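Local coordinates for uncharacterized protein (Staphylococcus saprophyticus subsp. saprophyticus, PDB 3Q6A) that is of unknown function but belongs to the AHA1 family and probably adopts the helix-grip fold of the Bet v 1-like proteins, at residues G27-S32 against V113-C118. Numbering follows the deposited sequence.
Sequences GGFWFS and VYMLSC
One selenium atom serves two aromatic rings in different ways: the SE of Met-115, a selenomethionine, lies in the ring plane at the edge of Phe-29 but over a face of Trp-30. The evidence is angular. SE sits 87° off the normal of the Phe-29 ring, with CE1 of Phe-29 3.7 Å from SE of Met-115, whereas it lies 25° off the normal of the six-membered ring of Trp-30. Both are Met-aromatic contacts. Ahead of the selenium, CG of Met-115 makes a CH-pi contact, 3.9 Å from the centroid of the five-membered ring of Trp-30, and the terminal CE reaches the rim at CZ3. With CG anti to the backbone N (chi1 -179°) and bends at chi2 and chi3, the Met-115 chain follows the indole rather than pointing into it. The opposite face of the indole is covered by Phe-31 in an offset, nearly parallel stack, with CE2 of Phe-31 3.4 Å above the plane of the Trp-30 ring, while NE1 of Trp-30 is hydrogen-bonded to Ile-133 O near the C-terminus.

One helical turn on, the backbones come closest, at Phe-29 and Cys-118, where CB of Phe-29 is 3.6 Å from C of Cys-118. CB of Cys-118 packs against Phe-29 O, a buried carbonyl oxygen with no polar partner in the model. A water bridges the two backbones, donating to Gly-28 O and Cys-118 O. Edge-to-face packing with Phe-20 ties Phe-29 to helix 13-21, while Leu-116 packs against strands 3-9 and 87-94. Helix 102-125 thus lies between the sheet and the loop following helix 13-21, consistent with the long C-terminal helix of the helix-grip fold in the Bet v 1-like clan.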
ATOM      1  N   GLY D  27      -2.420  12.823 -11.404  1.00 27.95           N
ATOM      2  CA  GLY D  27      -2.813  13.455 -10.154  1.00 28.37           C
ATOM      3  C   GLY D  27      -3.756  12.655  -9.275  1.00 32.36           C
ATOM      4  O   GLY D  27      -3.913  12.943  -8.087  1.00 32.63           O
ATOM      5  N   GLY D  28      -4.386  11.640  -9.847  1.00 29.21           N
ATOM      6  CA  GLY D  28      -5.313  10.854  -9.062  1.00 28.75           C
ATOM      7  C   GLY D  28      -4.652   9.828  -8.161  1.00 19.32           C
ATOM      8  O   GLY D  28      -5.332   9.233  -7.327  1.00 24.71           O
ATOM      9  N   PHE D  29      -3.348   9.605  -8.316  1.00 22.11           N
ATOM     10  CA  PHE D  29      -2.677   8.599  -7.487  1.00 26.56           C
ATOM     11  C   PHE D  29      -1.193   8.859  -7.186  1.00 24.75           C
ATOM     12  O   PHE D  29      -0.607   8.206  -6.326  1.00 21.11           O
ATOM     13  CB  PHE D  29      -2.823   7.223  -8.150  1.00 23.25           C
ATOM     14  CG  PHE D  29      -2.042   7.084  -9.441  1.00 26.13           C
ATOM     15  CD1 PHE D  29      -0.799   6.445  -9.456  1.00 14.90           C
ATOM     16  CD2 PHE D  29      -2.525   7.633 -10.625  1.00 28.81           C
ATOM     17  CE1 PHE D  29      -0.041   6.351 -10.632  1.00 19.57           C
ATOM     18  CE2 PHE D  29      -1.778   7.552 -11.811  1.00 18.48           C
ATOM     19  CZ  PHE D  29      -0.531   6.908 -11.817  1.00 20.52           C
ATOM     20  N   TRP D  30      -0.576   9.800  -7.886  1.00 22.87           N
ATOM     21  CA  TRP D  30       0.837  10.061  -7.660  1.00 25.04           C
ATOM     22  C   TRP D  30       1.096  11.566  -7.706  1.00 24.11           C
ATOM     23  O   TRP D  30       0.435  12.325  -7.003  1.00 27.44           O
ATOM     24  CB  TRP D  30       1.646   9.319  -8.719  1.00 27.06           C
ATOM     25  CG  TRP D  30       3.071   9.061  -8.365  1.00 23.77           C
ATOM     26  CD1 TRP D  30       3.733   9.456  -7.237  1.00 24.46           C
ATOM     27  CD2 TRP D  30       4.012   8.322  -9.148  1.00 23.67           C
ATOM     28  NE1 TRP D  30       5.030   9.004  -7.274  1.00 26.76           N
ATOM     29  CE2 TRP D  30       5.226   8.307  -8.438  1.00 21.71           C
ATOM     30  CE3 TRP D  30       3.944   7.672 -10.387  1.00 21.67           C
ATOM     31  CZ2 TRP D  30       6.369   7.663  -8.925  1.00 24.66           C
ATOM     32  CZ3 TRP D  30       5.067   7.036 -10.870  1.00 15.23           C
ATOM     33  CH2 TRP D  30       6.271   7.036 -10.141  1.00 27.69           C
ATOM     34  N   PHE D  31       2.035  12.001  -8.539  1.00 31.00           N
ATOM     35  CA  PHE D  31       2.342  13.428  -8.654  1.00 27.42           C
ATOM     36  C   PHE D  31       1.091  14.264  -8.903  1.00 35.81           C
ATOM     37  O   PHE D  31       0.160  13.833  -9.597  1.00 32.55           O
ATOM     38  CB  PHE D  31       3.345  13.653  -9.786  1.00 28.51           C
ATOM     39  CG  PHE D  31       4.603  12.856  -9.638  1.00 27.45           C
ATOM     40  CD1 PHE D  31       5.538  13.182  -8.656  1.00 35.40           C
ATOM     41  CD2 PHE D  31       4.851  11.764 -10.460  1.00 28.05           C
ATOM     42  CE1 PHE D  31       6.695  12.435  -8.499  1.00 31.12           C
ATOM     43  CE2 PHE D  31       6.014  11.003 -10.312  1.00 35.29           C
ATOM     44  CZ  PHE D  31       6.937  11.340  -9.328  1.00 33.50           C
ATOM     45  N   SER D  32       1.080  15.462  -8.327  1.00 32.44           N
ATOM     46  CA  SER D  32      -0.038  16.396  -8.448  1.00 39.50           C
ATOM     47  C   SER D  32      -0.239  16.821  -9.901  1.00 43.87           C
ATOM     48  O   SER D  32      -1.366  17.074 -10.338  1.00 42.16           O
ATOM     49  CB  SER D  32       0.237  17.643  -7.604  1.00 34.38           C
ATOM     50  OG  SER D  32       0.764  17.295  -6.336  1.00 56.31           O
ATOM     51  N   VAL D 113       4.509   0.377  -2.815  1.00 13.04           N
ATOM     52  CA  VAL D 113       3.256  -0.312  -2.508  1.00 11.48           C
ATOM     53  C   VAL D 113       2.122   0.681  -2.352  1.00 12.51           C
ATOM     54  O   VAL D 113       1.036   0.464  -2.858  1.00 16.59           O
ATOM     55  CB  VAL D 113       3.358  -1.136  -1.216  1.00 14.44           C
ATOM     56  CG1 VAL D 113       2.012  -1.804  -0.921  1.00 13.05           C
ATOM     57  CG2 VAL D 113       4.460  -2.195  -1.371  1.00 14.59           C
ATOM     58  N   TYR D 114       2.372   1.768  -1.632  1.00 13.75           N
ATOM     59  CA  TYR D 114       1.334   2.775  -1.454  1.00 19.22           C
ATOM     60  C   TYR D 114       0.905   3.389  -2.803  1.00 13.09           C
ATOM     61  O   TYR D 114      -0.281   3.487  -3.097  1.00 18.20           O
ATOM     62  CB  TYR D 114       1.829   3.882  -0.519  1.00 14.74           C
ATOM     63  CG  TYR D 114       0.757   4.883  -0.192  1.00 12.58           C
ATOM     64  CD1 TYR D 114      -0.429   4.485   0.423  1.00 11.52           C
ATOM     65  CD2 TYR D 114       0.908   6.230  -0.525  1.00 19.14           C
ATOM     66  CE1 TYR D 114      -1.451   5.412   0.697  1.00 24.04           C
ATOM     67  CE2 TYR D 114      -0.109   7.163  -0.252  1.00 17.83           C
ATOM     68  CZ  TYR D 114      -1.278   6.745   0.356  1.00 20.07           C
ATOM     69  OH  TYR D 114      -2.269   7.666   0.643  1.00 25.33           O
HETATM   70  N   MSE D 115       1.866   3.822  -3.618  1.00 14.05           N
HETATM   71  CA  MSE D 115       1.499   4.421  -4.905  1.00 15.67           C
HETATM   72  C   MSE D 115       0.640   3.473  -5.751  1.00 14.53           C
HETATM   73  O   MSE D 115      -0.350   3.897  -6.351  1.00 19.30           O
HETATM   74  CB  MSE D 115       2.753   4.830  -5.702  1.00 18.84           C
HETATM   75  CG  MSE D 115       2.471   5.502  -7.091  1.00 17.01           C
HETATM   76 SE   MSE D 115       2.168   4.359  -8.502  1.00  9.94          SE
HETATM   77  CE  MSE D 115       3.798   3.829  -8.796  1.00 19.02           C
ATOM     78  N   LEU D 116       1.010   2.200  -5.783  1.00 16.36           N
ATOM     79  CA  LEU D 116       0.283   1.210  -6.585  1.00 16.01           C
ATOM     80  C   LEU D 116      -1.102   0.962  -5.994  1.00 19.13           C
ATOM     81  O   LEU D 116      -2.048   0.637  -6.722  1.00 15.69           O
ATOM     82  CB  LEU D 116       1.107  -0.098  -6.690  1.00 12.94           C
ATOM     83  CG  LEU D 116       2.374   0.025  -7.562  1.00 16.16           C
ATOM     84  CD1 LEU D 116       3.248  -1.222  -7.459  1.00 16.21           C
ATOM     85  CD2 LEU D 116       1.942   0.265  -9.016  1.00 16.67           C
ATOM     86  N   SER D 117      -1.237   1.119  -4.673  1.00 20.05           N
ATOM     87  CA  SER D 117      -2.543   0.948  -4.026  1.00 16.52           C
ATOM     88  C   SER D 117      -3.417   2.127  -4.393  1.00 21.19           C
ATOM     89  O   SER D 117      -4.602   1.970  -4.656  1.00 19.40           O
ATOM     90  CB  SER D 117      -2.400   0.876  -2.493  1.00 12.80           C
ATOM     91  OG  SER D 117      -1.660  -0.274  -2.144  1.00 15.21           O
ATOM     92  N   CYS D 118      -2.832   3.320  -4.398  1.00 15.86           N
ATOM     93  CA  CYS D 118      -3.567   4.519  -4.784  1.00 18.12           C
ATOM     94  C   CYS D 118      -3.963   4.366  -6.256  1.00 18.04           C
ATOM     95  O   CYS D 118      -5.057   4.750  -6.657  1.00 19.75           O
ATOM     96  CB  CYS D 118      -2.688   5.753  -4.630  1.00 21.00           C
ATOM     97  SG  CYS D 118      -2.304   6.165  -2.917  1.00 20.82           S
TER
HETATM   98  O   HOH W   1      -5.770   7.175  -5.338  1.00 21.95           O